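Local coordinates for protein endopolygalacturonase (Chondrostereum purpureum, PDB 1K5C) that probably hydrolyses the 1,4-alpha-D-galacturonosyl linkages of polygalacturonate, a pectin backbone, as an endo-acting glycoside hydrolase built on a parallel beta-helix, at residues 20-25 and 33-38; 225-230 and 241-246; 254-259 and 278-283. One frame throughout, in Å; residues are numbered along the deposited sequence.

Contact 1: 20-25 and 33-38; sequences VTLNGF and LVLNPD
L22 and L35 face each other across the interior of the beta-helix, and their side chains cross obliquely so that one methyl from each does the touching: CD2 of L22 lies 4.1 Å from CD1 of L35. L22 holds CG opposite its backbone N (chi1 177°), which carries both methyls inward from strand 20-22. L35 reaches back from strand 33-35.

One step along, F25 and L33 form the second pair. The ring of F25 slants across the end of L33, and its far corner is what arrives: CZ sits 3.9 Å from CD2 and 4.0 Å from CD1 of L33, nearly midway between the two branches. F25 has CG wedged between its own backbone N and carbonyl carbon (chi1 55°), and this torsion swings the ring in from the chain beyond the short non-strand link N23-G24. The two pairs are joined only loosely, CD1 of L22 being 4.5 Å from CD2 of L33.

The inward residues alternate with T21, N23, V34 and N36, which turn outward, as expected of strands forming two walls of the right-handed parallel beta-helix of glycoside hydrolase family 28. Strand 33-35 is the outermost strand of its wall, next to strand 61-65, whose F61 packs on both L33 and L35 and whose I63 packs on L35. A11 also packs on L33 and L35, while V5 lies against V20 and L22. Across the segments the contact is wholly apolar: aliphatic branches and one ring corner meet at van der Waals distance, so the two walls are held here by shape and by exclusion of water, without directional bonds.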
loop_
_atom_site.group_PDB
_atom_site.type_symbol
_atom_site.label_atom_id
_atom_site.label_comp_id
_atom_site.label_asym_id
_atom_site.label_seq_id
_atom_site.Cartn_x
_atom_site.Cartn_y
_atom_site.Cartn_z
ATOM N N VAL A 20 1.145 -19.493 19.845
ATOM C CA VAL A 20 1.499 -20.297 18.679
ATOM C C VAL A 20 2.934 -19.936 18.271
ATOM O O VAL A 20 3.231 -18.724 18.221
ATOM C CB VAL A 20 0.533 -20.018 17.519
ATOM C CG1 VAL A 20 0.948 -20.736 16.222
ATOM C CG2 VAL A 20 -0.879 -20.465 17.916
ATOM N N THR A 21 3.763 -20.913 18.002
ATOM C CA THR A 21 5.073 -20.670 17.444
ATOM C C THR A 21 5.080 -21.102 15.992
ATOM O O THR A 21 4.738 -22.240 15.707
ATOM C CB THR A 21 6.146 -21.468 18.217
ATOM O OG1 THR A 21 6.075 -21.066 19.597
ATOM C CG2 THR A 21 7.530 -21.121 17.693
ATOM N N LEU A 22 5.445 -20.175 15.124
ATOM C CA LEU A 22 5.495 -20.455 13.690
ATOM C C LEU A 22 6.974 -20.691 13.378
ATOM O O LEU A 22 7.763 -19.735 13.317
ATOM C CB LEU A 22 4.835 -19.265 12.951
ATOM C CG LEU A 22 4.844 -19.345 11.442
ATOM C CD1 LEU A 22 4.090 -20.559 10.969
ATOM C CD2 LEU A 22 4.141 -18.015 11.013
ATOM N N ASN A 23 7.355 -21.964 13.216
ATOM C CA ASN A 23 8.737 -22.276 12.867
ATOM C C ASN A 23 9.013 -21.952 11.379
ATOM O O ASN A 23 8.115 -21.675 10.593
ATOM C CB ASN A 23 9.055 -23.727 13.192
ATOM C CG ASN A 23 9.388 -24.017 14.635
ATOM O OD1 ASN A 23 9.256 -23.147 15.445
ATOM N ND2 ASN A 23 9.894 -25.231 14.948
ATOM N N GLY A 24 10.296 -21.957 11.053
ATOM C CA GLY A 24 10.732 -21.796 9.622
ATOM C C GLY A 24 10.587 -23.141 8.902
ATOM O O GLY A 24 10.789 -24.223 9.441
ATOM N N PHE A 25 10.159 -23.032 7.627
ATOM C CA PHE A 25 9.984 -24.185 6.733
ATOM C C PHE A 25 9.709 -23.648 5.347
ATOM O O PHE A 25 9.543 -22.437 5.141
ATOM C CB PHE A 25 8.862 -25.155 7.195
ATOM C CG PHE A 25 7.509 -24.544 7.413
ATOM C CD1 PHE A 25 6.539 -24.511 6.392
ATOM C CD2 PHE A 25 7.173 -24.036 8.650
ATOM C CE1 PHE A 25 5.280 -23.987 6.635
ATOM C CE2 PHE A 25 5.930 -23.478 8.913
ATOM C CZ PHE A 25 4.992 -23.462 7.898
ATOM N N LEU A 33 -0.356 -21.536 3.109
ATOM C CA LEU A 33 -0.202 -21.511 4.582
ATOM C C LEU A 33 -1.309 -20.643 5.125
ATOM O O LEU A 33 -1.329 -19.449 4.881
ATOM C CB LEU A 33 1.187 -21.007 4.923
ATOM C CG LEU A 33 1.450 -20.868 6.457
ATOM C CD1 LEU A 33 1.233 -22.231 7.157
ATOM C CD2 LEU A 33 2.858 -20.373 6.695
ATOM N N VAL A 34 -2.234 -21.282 5.838
ATOM C CA VAL A 34 -3.437 -20.609 6.360
ATOM C C VAL A 34 -3.474 -20.778 7.871
ATOM O O VAL A 34 -3.453 -21.879 8.390
ATOM C CB VAL A 34 -4.695 -21.209 5.731
ATOM C CG1 VAL A 34 -5.976 -20.572 6.301
ATOM C CG2 VAL A 34 -4.665 -20.982 4.186
ATOM N N LEU A 35 -3.547 -19.633 8.576
ATOM C CA LEU A 35 -3.641 -19.637 10.028
ATOM C C LEU A 35 -4.916 -18.941 10.466
ATOM O O LEU A 35 -5.159 -17.791 10.089
ATOM C CB LEU A 35 -2.432 -18.929 10.674
ATOM C CG LEU A 35 -1.074 -19.591 10.446
ATOM C CD1 LEU A 35 0.063 -18.635 10.787
ATOM C CD2 LEU A 35 -0.969 -20.907 11.241
ATOM N N ASN A 36 -5.693 -19.659 11.315
ATOM C CA ASN A 36 -6.920 -19.119 11.897
ATOM C C ASN A 36 -6.791 -19.209 13.420
ATOM O O ASN A 36 -7.339 -20.142 14.046
ATOM C CB ASN A 36 -8.164 -19.897 11.426
ATOM C CG ASN A 36 -8.424 -19.639 9.961
ATOM O OD1 ASN A 36 -8.638 -18.503 9.550
ATOM N ND2 ASN A 36 -8.407 -20.686 9.140
ATOM N N PRO A 37 -6.006 -18.333 14.024
ATOM C CA PRO A 37 -5.718 -18.499 15.476
ATOM C C PRO A 37 -6.930 -18.141 16.328
ATOM O O PRO A 37 -7.834 -17.409 15.938
ATOM C CB PRO A 37 -4.563 -17.511 15.727
ATOM C CG PRO A 37 -4.119 -17.050 14.377
ATOM C CD PRO A 37 -5.300 -17.189 13.474
ATOM N N ASP A 38 -6.876 -18.678 17.567
ATOM C CA ASP A 38 -7.881 -18.315 18.576
ATOM C C ASP A 38 -7.907 -16.814 18.803
ATOM O O ASP A 38 -6.871 -16.083 18.648
ATOM C CB ASP A 38 -7.533 -18.966 19.915
ATOM C CG ASP A 38 -7.772 -20.474 20.009
ATOM O OD1 ASP A 38 -8.053 -21.109 19.014
ATOM O OD2 ASP A 38 -7.675 -20.967 21.157
#

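Contact 2: 225-230 and 241-246; sequences VRIKAQ and VTYDAN
This is a wall-to-wall packing contact inside the right-handed parallel beta-helix, in which Y243 of strand 241-244 spans the interior to meet V225 and I227 of strand 225-230. The two strands run nearly antiparallel, at 170°, and their axes come no nearer than 10.8 Å, so the gap is bridged by side chains and one water.

Y243 supplies most of that reach. With CG opposite its carbonyl carbon (chi1 -63°), its ring projects across the core and slides past V225 in the opposite direction. V225 lies against the CE1 side of the ring: CB and CG1 are each 3.7 Å from CE1 of Y243, and CG2 stands over one ring face, 4.1 Å from CZ. The ring also stacks with F280 of strand 275-280. I227 crosses the end of the tyrosine, its CG1 3.4 Å from the Y243 OH and its CD1 close behind, so the phenol oxygen rests beside aliphatic carbon.

On the outer side of strand 225-230 the character changes. R226 and K228 both bind galacturonate in a ligand complex of this enzyme, and the R226 side chain lies near those of two further sugar-binding residues, H195 and Y262. K228 NZ makes a salt bridge with D174. The same short strand thus offers hydrophobic side chains to the core and basic ones to the substrate cleft.

The buried hydroxyl of Y243 nevertheless has a polar partner. A single water lies at the ring edge, in the ring plane, 2.7 Å from the Y243 OH, and donates a hydrogen bond to the backbone O of R226 at 2.8 Å, linking the core tyrosine to the main chain of a substrate-binding residue.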
loop_
_atom_site.group_PDB
_atom_site.type_symbol
_atom_site.label_atom_id
_atom_site.label_comp_id
_atom_site.label_asym_id
_atom_site.label_seq_id
_atom_site.Cartn_x
_atom_site.Cartn_y
_atom_site.Cartn_z
ATOM N N VAL A 225 2.793 11.675 -3.893
ATOM C CA VAL A 225 1.474 11.227 -3.467
ATOM C C VAL A 225 0.550 11.247 -4.676
ATOM O O VAL A 225 0.630 12.133 -5.551
ATOM C CB VAL A 225 0.902 11.976 -2.227
ATOM C CG1 VAL A 225 1.856 11.871 -1.022
ATOM C CG2 VAL A 225 0.677 13.416 -2.595
ATOM N N ARG A 226 -0.374 10.286 -4.692
ATOM C CA ARG A 226 -1.373 10.205 -5.721
ATOM C C ARG A 226 -2.741 9.889 -5.162
ATOM O O ARG A 226 -2.871 9.092 -4.232
ATOM C CB ARG A 226 -1.139 9.058 -6.720
ATOM C CG ARG A 226 -0.136 9.461 -7.796
ATOM C CD ARG A 226 -0.109 8.129 -8.623
ATOM N NE ARG A 226 -0.887 7.947 -9.847
ATOM C CZ ARG A 226 -0.646 7.013 -10.772
ATOM N NH1 ARG A 226 0.322 6.152 -10.569
ATOM N NH2 ARG A 226 -1.383 6.908 -11.868
ATOM N N ILE A 227 -3.754 10.486 -5.785
ATOM C CA ILE A 227 -5.142 10.020 -5.599
ATOM C C ILE A 227 -5.631 9.742 -7.027
ATOM O O ILE A 227 -5.634 10.665 -7.847
ATOM C CB ILE A 227 -6.042 11.033 -4.862
ATOM C CG1 ILE A 227 -5.395 11.461 -3.545
ATOM C CG2 ILE A 227 -7.456 10.454 -4.662
ATOM C CD1 ILE A 227 -6.239 12.494 -2.776
ATOM N N LYS A 228 -5.958 8.502 -7.290
ATOM C CA LYS A 228 -6.336 8.040 -8.639
ATOM C C LYS A 228 -7.718 7.411 -8.580
ATOM O O LYS A 228 -7.964 6.509 -7.801
ATOM C CB LYS A 228 -5.307 7.083 -9.288
ATOM C CG LYS A 228 -4.491 6.245 -8.354
ATOM C CD LYS A 228 -3.555 5.289 -9.042
ATOM C CE LYS A 228 -2.710 4.667 -7.901
ATOM N NZ LYS A 228 -2.256 3.360 -8.258
ATOM N N ALA A 229 -8.603 7.850 -9.477
ATOM C CA ALA A 229 -9.888 7.188 -9.677
ATOM C C ALA A 229 -10.029 6.840 -11.151
ATOM O O ALA A 229 -9.710 7.648 -12.040
ATOM C CB ALA A 229 -11.071 8.042 -9.271
ATOM N N GLN A 230 -10.515 5.632 -11.385
ATOM C CA GLN A 230 -10.810 5.232 -12.767
ATOM C C GLN A 230 -11.779 6.239 -13.393
ATOM O O GLN A 230 -12.802 6.554 -12.794
ATOM C CB GLN A 230 -11.485 3.828 -12.751
ATOM C CG GLN A 230 -10.501 2.784 -12.263
ATOM C CD GLN A 230 -11.122 1.445 -11.984
ATOM O OE1 GLN A 230 -11.992 1.027 -12.700
ATOM N N VAL A 241 -9.009 13.505 3.463
ATOM C CA VAL A 241 -7.634 13.057 3.391
ATOM C C VAL A 241 -6.742 14.154 3.906
ATOM O O VAL A 241 -6.859 15.297 3.462
ATOM C CB VAL A 241 -7.257 12.710 1.921
ATOM C CG1 VAL A 241 -5.786 12.221 1.865
ATOM C CG2 VAL A 241 -8.222 11.674 1.315
ATOM N N THR A 242 -5.864 13.810 4.841
ATOM C CA THR A 242 -4.904 14.793 5.391
ATOM C C THR A 242 -3.485 14.285 5.191
ATOM O O THR A 242 -3.152 13.214 5.707
ATOM C CB THR A 242 -5.181 15.025 6.890
ATOM O OG1 THR A 242 -6.543 15.405 7.055
ATOM C CG2 THR A 242 -4.253 16.108 7.439
ATOM N N TYR A 243 -2.707 15.072 4.501
ATOM C CA TYR A 243 -1.255 14.862 4.362
ATOM C C TYR A 243 -0.557 15.812 5.338
ATOM O O TYR A 243 -0.804 17.022 5.309
ATOM C CB TYR A 243 -0.803 15.209 2.922
ATOM C CG TYR A 243 -1.416 14.336 1.873
ATOM C CD1 TYR A 243 -0.922 13.076 1.590
ATOM C CD2 TYR A 243 -2.527 14.772 1.145
ATOM C CE1 TYR A 243 -1.479 12.253 0.617
ATOM C CE2 TYR A 243 -3.100 13.978 0.154
ATOM C CZ TYR A 243 -2.565 12.733 -0.107
ATOM O OH TYR A 243 -3.183 11.957 -1.067
ATOM N N ASP A 244 0.294 15.240 6.196
ATOM C CA ASP A 244 0.898 16.003 7.315
ATOM C C ASP A 244 2.316 15.527 7.467
ATOM O O ASP A 244 2.550 14.324 7.619
ATOM C CB ASP A 244 0.021 15.707 8.522
ATOM C CG ASP A 244 0.391 16.385 9.815
ATOM O OD1 ASP A 244 1.584 16.657 10.052
ATOM O OD2 ASP A 244 -0.608 16.645 10.587
ATOM N N ALA A 245 3.324 16.439 7.372
ATOM C CA ALA A 245 4.691 16.091 7.833
ATOM C C ALA A 245 5.345 15.039 6.955
ATOM O O ALA A 245 6.161 14.261 7.479
ATOM C CB ALA A 245 4.691 15.641 9.299
ATOM N N ASN A 246 5.104 15.022 5.634
ATOM C CA ASN A 246 5.799 14.070 4.766
ATOM C C ASN A 246 6.991 14.728 4.096
ATOM O O ASN A 246 6.939 15.899 3.689
ATOM C CB ASN A 246 4.831 13.519 3.708
ATOM C CG ASN A 246 3.629 12.850 4.373
ATOM O OD1 ASN A 246 3.735 11.755 4.940
ATOM N ND2 ASN A 246 2.473 13.530 4.336
HETATM O O HOH W 1 -2.215 9.477 -1.522
#

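Contact 3: 254-259 and 278-283; sequences YGVLIS and VNFTGG
V256 and I258 carry this contact, reaching inward from one wall of the parallel beta-helix toward F280 and V278 on another. The Y254 ring lies against L257, whose CD1 sits 4.0 Å above the centre of one face. At G255 the chain turns a corner, so that the run after it belongs to a different wall.

V256 follows, its side chain directed at the second segment. Its CG2, opposite the carbonyl carbon, advances on F280 as the phenylalanine comes from the other direction, and it meets the far corner of that ring obliquely, 4.1 Å from CZ. F280 has CG opposite its carbonyl carbon too (chi1 -69°), which stretches the ring into the core. L257 points away from the core and packs beside R226.

I258 then makes the second touch. Its chain is extended at the end (chi2 167°), and the terminal CD1 comes 4.3 Å from CG1 of V278, a methyl-to-methyl meeting at light packing distance. S259 turns outward, where its OG is hydrogen-bonded to D265 O and S261 N.

Strand 256-259 lies between strands 223-230 and 294-299: V225 and V296 flank V256, and I227 packs on I258. On the facing wall F280 is stacked on Y243 of strand 237-244 and meets W309 of strand 306-315 edge-to-face, continuing the hydrophobic filling from one coil to the next.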
loop_
_atom_site.group_PDB
_atom_site.type_symbol
_atom_site.label_atom_id
_atom_site.label_comp_id
_atom_site.label_asym_id
_atom_site.label_seq_id
_atom_site.Cartn_x
_atom_site.Cartn_y
_atom_site.Cartn_z
ATOM N N TYR A 254 5.505 12.900 -11.076
ATOM C CA TYR A 254 4.689 13.938 -10.454
ATOM C C TYR A 254 4.919 13.982 -8.953
ATOM O O TYR A 254 4.798 12.954 -8.275
ATOM C CB TYR A 254 3.184 13.712 -10.622
ATOM C CG TYR A 254 2.641 13.855 -12.023
ATOM C CD1 TYR A 254 2.142 15.111 -12.428
ATOM C CD2 TYR A 254 2.559 12.807 -12.899
ATOM C CE1 TYR A 254 1.619 15.285 -13.720
ATOM C CE2 TYR A 254 1.998 12.973 -14.196
ATOM C CZ TYR A 254 1.540 14.234 -14.546
ATOM O OH TYR A 254 0.996 14.402 -15.829
ATOM N N GLY A 255 5.178 15.186 -8.398
ATOM C CA GLY A 255 5.186 15.290 -6.951
ATOM C C GLY A 255 3.855 14.931 -6.332
ATOM O O GLY A 255 3.788 14.111 -5.398
ATOM N N VAL A 256 2.793 15.556 -6.866
ATOM C CA VAL A 256 1.422 15.271 -6.516
ATOM C C VAL A 256 0.654 15.087 -7.800
ATOM O O VAL A 256 0.697 15.944 -8.675
ATOM C CB VAL A 256 0.774 16.446 -5.710
ATOM C CG1 VAL A 256 -0.696 16.195 -5.407
ATOM C CG2 VAL A 256 1.573 16.785 -4.442
ATOM N N LEU A 257 -0.108 13.948 -7.909
ATOM C CA LEU A 257 -1.034 13.765 -9.013
ATOM C C LEU A 257 -2.367 13.297 -8.431
ATOM O O LEU A 257 -2.461 12.231 -7.846
ATOM C CB LEU A 257 -0.523 12.770 -10.069
ATOM C CG LEU A 257 -1.511 12.474 -11.233
ATOM C CD1 LEU A 257 -1.799 13.719 -12.059
ATOM C CD2 LEU A 257 -0.972 11.363 -12.114
ATOM N N ILE A 258 -3.374 14.175 -8.558
ATOM C CA ILE A 258 -4.743 13.902 -8.097
ATOM C C ILE A 258 -5.561 13.876 -9.365
ATOM O O ILE A 258 -5.663 14.925 -10.014
ATOM C CB ILE A 258 -5.179 14.925 -7.064
ATOM C CG1 ILE A 258 -4.339 14.645 -5.745
ATOM C CG2 ILE A 258 -6.676 14.819 -6.782
ATOM C CD1 ILE A 258 -4.423 15.756 -4.739
ATOM N N SER A 259 -6.090 12.709 -9.740
ATOM C CA SER A 259 -6.663 12.583 -11.066
ATOM C C SER A 259 -7.812 11.594 -11.118
ATOM O O SER A 259 -7.770 10.512 -10.554
ATOM C CB SER A 259 -5.579 12.112 -12.041
ATOM O OG SER A 259 -6.178 11.806 -13.318
ATOM N N VAL A 278 -9.476 17.395 0.765
ATOM C CA VAL A 278 -8.094 16.905 0.665
ATOM C C VAL A 278 -7.161 18.059 1.120
ATOM O O VAL A 278 -7.140 19.104 0.460
ATOM C CB VAL A 278 -7.759 16.467 -0.771
ATOM C CG1 VAL A 278 -6.300 16.048 -0.854
ATOM C CG2 VAL A 278 -8.699 15.344 -1.195
ATOM N N ASN A 279 -6.421 17.854 2.204
ATOM C CA ASN A 279 -5.628 18.915 2.835
ATOM C C ASN A 279 -4.166 18.501 2.956
ATOM O O ASN A 279 -3.865 17.310 3.190
ATOM C CB ASN A 279 -6.162 19.199 4.263
ATOM C CG ASN A 279 -7.409 20.037 4.305
ATOM O OD1 ASN A 279 -7.981 20.443 3.316
ATOM N ND2 ASN A 279 -7.792 20.485 5.538
ATOM N N PHE A 280 -3.292 19.503 2.925
ATOM C CA PHE A 280 -1.871 19.378 3.338
ATOM C C PHE A 280 -1.716 20.394 4.501
ATOM O O PHE A 280 -1.540 21.586 4.266
ATOM C CB PHE A 280 -0.892 19.709 2.239
ATOM C CG PHE A 280 -0.852 18.708 1.085
ATOM C CD1 PHE A 280 -1.776 18.732 0.071
ATOM C CD2 PHE A 280 0.186 17.738 1.051
ATOM C CE1 PHE A 280 -1.700 17.838 -1.008
ATOM C CE2 PHE A 280 0.249 16.855 -0.024
ATOM C CZ PHE A 280 -0.676 16.899 -1.040
ATOM N N THR A 281 -1.843 19.857 5.737
ATOM C CA THR A 281 -1.817 20.682 6.962
ATOM C C THR A 281 -0.935 20.002 7.991
ATOM O O THR A 281 -0.451 18.899 7.810
ATOM C CB THR A 281 -3.249 20.896 7.489
ATOM O OG1 THR A 281 -3.844 19.590 7.646
ATOM C CG2 THR A 281 -4.088 21.744 6.538
ATOM N N GLY A 282 -0.737 20.714 9.125
ATOM C CA GLY A 282 0.069 20.145 10.217
ATOM C C GLY A 282 1.529 20.436 9.932
ATOM O O GLY A 282 1.908 21.595 9.672
ATOM N N GLY A 283 2.377 19.435 10.007
ATOM C CA GLY A 283 3.802 19.623 9.654
ATOM C C GLY A 283 3.933 19.821 8.151
ATOM O O GLY A 283 3.124 19.306 7.351
#

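All three contacts join facing walls of one beta-helix through its buried interior. Contact 1 lies near the N-terminal end, about 35 Å from contact 2 and 40 Å from contact 3 between centres, and its F25 is partly exposed. Contacts 2 and 3 are immediate neighbours, their centres about 5 Å apart: strand 223-230 pairs with 254-259 and strand 237-244 with 275-280, with probable backbone hydrogen bonds from S259 N to I227 O and from Y243 N to N279 O. Chemistry follows position. Contacts 1 and 3 are purely apolar, whereas contact 2, backing onto the galacturonate-binding cleft, adds a phenol and a bridging water.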